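Local coordinates for putative ferredoxin (Hydrogenobacter thermophilus, PDB 7M1O), which binds a [4Fe-4S] cluster and, as a ferredoxin, probably serves as a small electron carrier, at residues Thr5-Ser14 / Val25-Glu35. Numbering follows the deposited sequence.
With SF4 (iron/sulfur cluster), chain C.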
loop_
_atom_site.group_PDB
_atom_site.type_symbol
_atom_site.label_atom_id
_atom_site.label_comp_id
_atom_site.label_asym_id
_atom_site.label_seq_id
_atom_site.Cartn_x
_atom_site.Cartn_y
_atom_site.Cartn_z
ATOM N N THR A 5 -0.730 -6.800 -0.133
ATOM C CA THR A 5 -1.155 -5.513 -0.672
ATOM C C THR A 5 -0.194 -5.016 -1.752
ATOM O O THR A 5 0.985 -5.376 -1.766
ATOM C CB THR A 5 -1.270 -4.452 0.452
ATOM O OG1 THR A 5 -1.762 -3.218 -0.085
ATOM C CG2 THR A 5 0.080 -4.218 1.123
ATOM N N MET A 6 -0.717 -4.203 -2.667
ATOM C CA MET A 6 0.087 -3.587 -3.717
ATOM C C MET A 6 -0.445 -2.193 -4.022
ATOM O O MET A 6 -1.566 -1.857 -3.641
ATOM C CB MET A 6 0.081 -4.443 -4.993
ATOM C CG MET A 6 -1.272 -4.551 -5.707
ATOM S SD MET A 6 -1.093 -5.043 -7.437
ATOM C CE MET A 6 -2.793 -5.332 -7.915
ATOM N N VAL A 7 0.363 -1.390 -4.708
ATOM C CA VAL A 7 -0.055 -0.068 -5.157
ATOM C C VAL A 7 -0.060 -0.014 -6.678
ATOM O O VAL A 7 0.905 -0.414 -7.325
ATOM C CB VAL A 7 0.867 1.043 -4.608
ATOM C CG1 VAL A 7 0.481 2.405 -5.178
ATOM C CG2 VAL A 7 0.813 1.073 -3.089
ATOM N N ASP A 8 -1.160 0.474 -7.240
ATOM C CA ASP A 8 -1.267 0.684 -8.676
ATOM C C ASP A 8 -0.743 2.079 -9.019
ATOM O O ASP A 8 -1.448 3.067 -8.820
ATOM C CB ASP A 8 -2.718 0.526 -9.135
ATOM C CG ASP A 8 -2.853 0.470 -10.643
ATOM O OD1 ASP A 8 -1.911 0.886 -11.348
ATOM O OD2 ASP A 8 -3.908 0.009 -11.126
ATOM N N PRO A 9 0.494 2.168 -9.540
ATOM C CA PRO A 9 1.082 3.492 -9.766
ATOM C C PRO A 9 0.362 4.283 -10.851
ATOM O O PRO A 9 0.487 5.506 -10.911
ATOM C CB PRO A 9 2.514 3.165 -10.192
ATOM C CG PRO A 9 2.405 1.837 -10.845
ATOM C CD PRO A 9 1.352 1.094 -10.072
ATOM N N ASP A 10 -0.384 3.585 -11.698
ATOM C CA ASP A 10 -1.076 4.220 -12.811
ATOM C C ASP A 10 -2.158 5.186 -12.335
ATOM O O ASP A 10 -2.484 6.147 -13.032
ATOM C CB ASP A 10 -1.693 3.155 -13.717
ATOM C CG ASP A 10 -0.668 2.161 -14.229
ATOM O OD1 ASP A 10 0.495 2.562 -14.451
ATOM O OD2 ASP A 10 -1.024 0.977 -14.407
ATOM N N THR A 11 -2.700 4.935 -11.146
ATOM C CA THR A 11 -3.842 5.696 -10.641
ATOM C C THR A 11 -3.521 6.513 -9.390
ATOM O O THR A 11 -4.300 7.384 -9.003
ATOM C CB THR A 11 -5.022 4.762 -10.318
ATOM O OG1 THR A 11 -4.622 3.804 -9.330
ATOM C CG2 THR A 11 -5.486 4.033 -11.571
ATOM N N CYS A 12 -2.386 6.227 -8.757
ATOM C CA CYS A 12 -1.978 6.942 -7.550
ATOM C C CYS A 12 -1.833 8.437 -7.811
ATOM O O CYS A 12 -1.238 8.845 -8.808
ATOM C CB CYS A 12 -0.663 6.380 -7.014
ATOM S SG CYS A 12 0.033 7.319 -5.631
ATOM N N THR A 13 -2.371 9.246 -6.903
ATOM C CA THR A 13 -2.376 10.696 -7.066
ATOM C C THR A 13 -1.403 11.381 -6.106
ATOM O O THR A 13 -1.449 12.601 -5.932
ATOM C CB THR A 13 -3.788 11.266 -6.854
ATOM O OG1 THR A 13 -4.263 10.907 -5.552
ATOM C CG2 THR A 13 -4.743 10.717 -7.906
ATOM N N SER A 14 -0.529 10.590 -5.490
ATOM C CA SER A 14 0.540 11.109 -4.639
ATOM C C SER A 14 0.008 11.916 -3.458
ATOM O O SER A 14 0.592 12.931 -3.076
ATOM C CB SER A 14 1.495 11.973 -5.466
ATOM O OG SER A 14 2.047 11.232 -6.539
ATOM N N VAL A 25 4.591 -0.349 5.632
ATOM C CA VAL A 25 4.111 -1.051 4.443
ATOM C C VAL A 25 4.330 -0.256 3.156
ATOM O O VAL A 25 4.676 -0.834 2.127
ATOM C CB VAL A 25 2.607 -1.386 4.572
ATOM C CG1 VAL A 25 2.088 -2.089 3.320
ATOM C CG2 VAL A 25 2.367 -2.254 5.795
ATOM N N TYR A 26 4.126 1.057 3.213
ATOM C CA TYR A 26 4.207 1.900 2.021
ATOM C C TYR A 26 5.274 2.980 2.149
ATOM O O TYR A 26 5.580 3.440 3.248
ATOM C CB TYR A 26 2.852 2.554 1.743
ATOM C CG TYR A 26 1.703 1.575 1.728
ATOM C CD1 TYR A 26 1.414 0.830 0.593
ATOM C CD2 TYR A 26 0.911 1.391 2.852
ATOM C CE1 TYR A 26 0.365 -0.068 0.578
ATOM C CE2 TYR A 26 -0.138 0.496 2.845
ATOM C CZ TYR A 26 -0.407 -0.230 1.707
ATOM O OH TYR A 26 -1.451 -1.120 1.704
ATOM N N LYS A 27 5.831 3.383 1.011
ATOM C CA LYS A 27 6.819 4.451 0.969
ATOM C C LYS A 27 6.647 5.286 -0.290
ATOM O O LYS A 27 6.115 4.815 -1.295
ATOM C CB LYS A 27 8.240 3.882 1.019
ATOM C CG LYS A 27 8.648 3.137 -0.248
ATOM C CD LYS A 27 10.001 2.454 -0.104
ATOM C CE LYS A 27 10.367 1.700 -1.375
ATOM N NZ LYS A 27 11.604 0.877 -1.232
ATOM N N ASN A 28 7.092 6.535 -0.220
ATOM C CA ASN A 28 7.215 7.372 -1.401
ATOM C C ASN A 28 8.296 6.768 -2.295
ATOM O O ASN A 28 9.442 6.621 -1.869
ATOM C CB ASN A 28 7.552 8.811 -0.994
ATOM C CG ASN A 28 7.588 9.771 -2.170
ATOM O OD1 ASN A 28 7.807 9.376 -3.313
ATOM N ND2 ASN A 28 7.385 11.051 -1.884
ATOM N N ARG A 29 7.933 6.394 -3.519
ATOM C CA ARG A 29 8.872 5.710 -4.404
ATOM C C ARG A 29 9.983 6.661 -4.842
ATOM O O ARG A 29 11.050 6.222 -5.266
ATOM C CB ARG A 29 8.153 5.125 -5.627
ATOM C CG ARG A 29 7.873 6.109 -6.754
ATOM C CD ARG A 29 7.188 5.423 -7.930
ATOM N NE ARG A 29 6.928 6.353 -9.025
ATOM C CZ ARG A 29 6.432 6.004 -10.207
ATOM N NH1 ARG A 29 6.140 4.736 -10.464
ATOM N NH2 ARG A 29 6.229 6.927 -11.138
ATOM N N GLY A 30 9.722 7.962 -4.734
ATOM C CA GLY A 30 10.723 8.968 -5.033
ATOM C C GLY A 30 10.147 10.223 -5.658
ATOM O O GLY A 30 10.712 11.305 -5.510
ATOM N N ASP A 31 9.020 10.078 -6.351
ATOM C CA ASP A 31 8.421 11.183 -7.096
ATOM C C ASP A 31 7.013 11.516 -6.608
ATOM O O ASP A 31 6.268 12.220 -7.289
ATOM C CB ASP A 31 8.383 10.847 -8.589
ATOM C CG ASP A 31 7.466 9.682 -8.904
ATOM O OD1 ASP A 31 7.159 8.894 -7.984
ATOM O OD2 ASP A 31 7.054 9.550 -10.076
ATOM N N GLY A 32 6.656 11.007 -5.434
ATOM C CA GLY A 32 5.341 11.241 -4.863
ATOM C C GLY A 32 4.446 10.016 -4.917
ATOM O O GLY A 32 3.604 9.823 -4.042
ATOM N N ILE A 33 4.623 9.189 -5.944
ATOM C CA ILE A 33 3.825 7.973 -6.090
ATOM C C ILE A 33 4.239 6.948 -5.044
ATOM O O ILE A 33 5.424 6.791 -4.747
ATOM C CB ILE A 33 3.972 7.349 -7.496
ATOM C CG1 ILE A 33 3.538 8.342 -8.580
ATOM C CG2 ILE A 33 3.161 6.057 -7.605
ATOM C CD1 ILE A 33 2.056 8.680 -8.569
ATOM N N ALA A 34 3.255 6.249 -4.490
ATOM C CA ALA A 34 3.510 5.263 -3.448
ATOM C C ALA A 34 3.867 3.901 -4.034
ATOM O O ALA A 34 3.508 3.584 -5.168
ATOM C CB ALA A 34 2.298 5.136 -2.541
ATOM N N GLU A 35 4.587 3.109 -3.249
ATOM C CA GLU A 35 4.841 1.709 -3.567
ATOM C C GLU A 35 5.040 0.961 -2.259
ATOM O O GLU A 35 5.432 1.560 -1.258
ATOM C CB GLU A 35 6.066 1.551 -4.475
ATOM C CG GLU A 35 7.378 2.018 -3.855
ATOM C CD GLU A 35 8.568 1.813 -4.776
ATOM O OE1 GLU A 35 9.676 2.277 -4.430
ATOM O OE2 GLU A 35 8.398 1.186 -5.843
HETATM FE FE1 SF4 C . -1.300 7.106 -3.798
HETATM FE FE2 SF4 C . -3.529 6.040 -2.627
HETATM FE FE3 SF4 C . -2.513 8.406 -1.722
HETATM FE FE4 SF4 C . -1.145 6.082 -1.271
HETATM S S1 SF4 C . -3.194 6.642 -0.453
HETATM S S2 SF4 C . -0.278 8.062 -1.996
HETATM S S3 SF4 C . -1.618 4.934 -3.186
HETATM S S4 SF4 C . -3.395 7.998 -3.784
HETATM O O HOH W 1 3.692 12.800 -8.488
#
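Pairing T5 with Y26 and C12 with A34, this contact lays strand 5-7 and the cluster-binding loop after it against the hairpin 26-28/34-36, beside the iron-sulfur cluster, which V7, C12 and A34 touch. Y26 OH meets T5 OG1 near the plane of the ring, at 2.8 Å. T5 OG1 also hydrogen-bonds T69 OG1 of strand 67-71, linking the tyrosine to that strand through T5. V7 divides its branches: CG2 lies 3.7 Å from CD1 of Y26, while CG1, anti to the backbone N (chi1 175°), packs against A34 O and comes within 3.8 Å of cluster sulfur S3. A phenylalanine at Y26 would probably leave T5 OG1 without its hydroxyl partner on the hairpin. As in other [4Fe-4S] ferredoxins, backbone N-H groups donate to a cysteine thiolate; here C12 opens the C-x-x-C-x-x-C motif (C12, C15, C18), which with C62 supplies the ligands. C12 SG binds iron FE1 at 2.3 Å and accepts a nearly straight bond (168°) from A34 N, 3.6 Å from SG, besides one from S14 N; such bonds would probably stabilise negative charge on the sulfur. I33 covers this loop, its CD1 3.3 Å from C12 O, and a water joins S14 OG to D31 O.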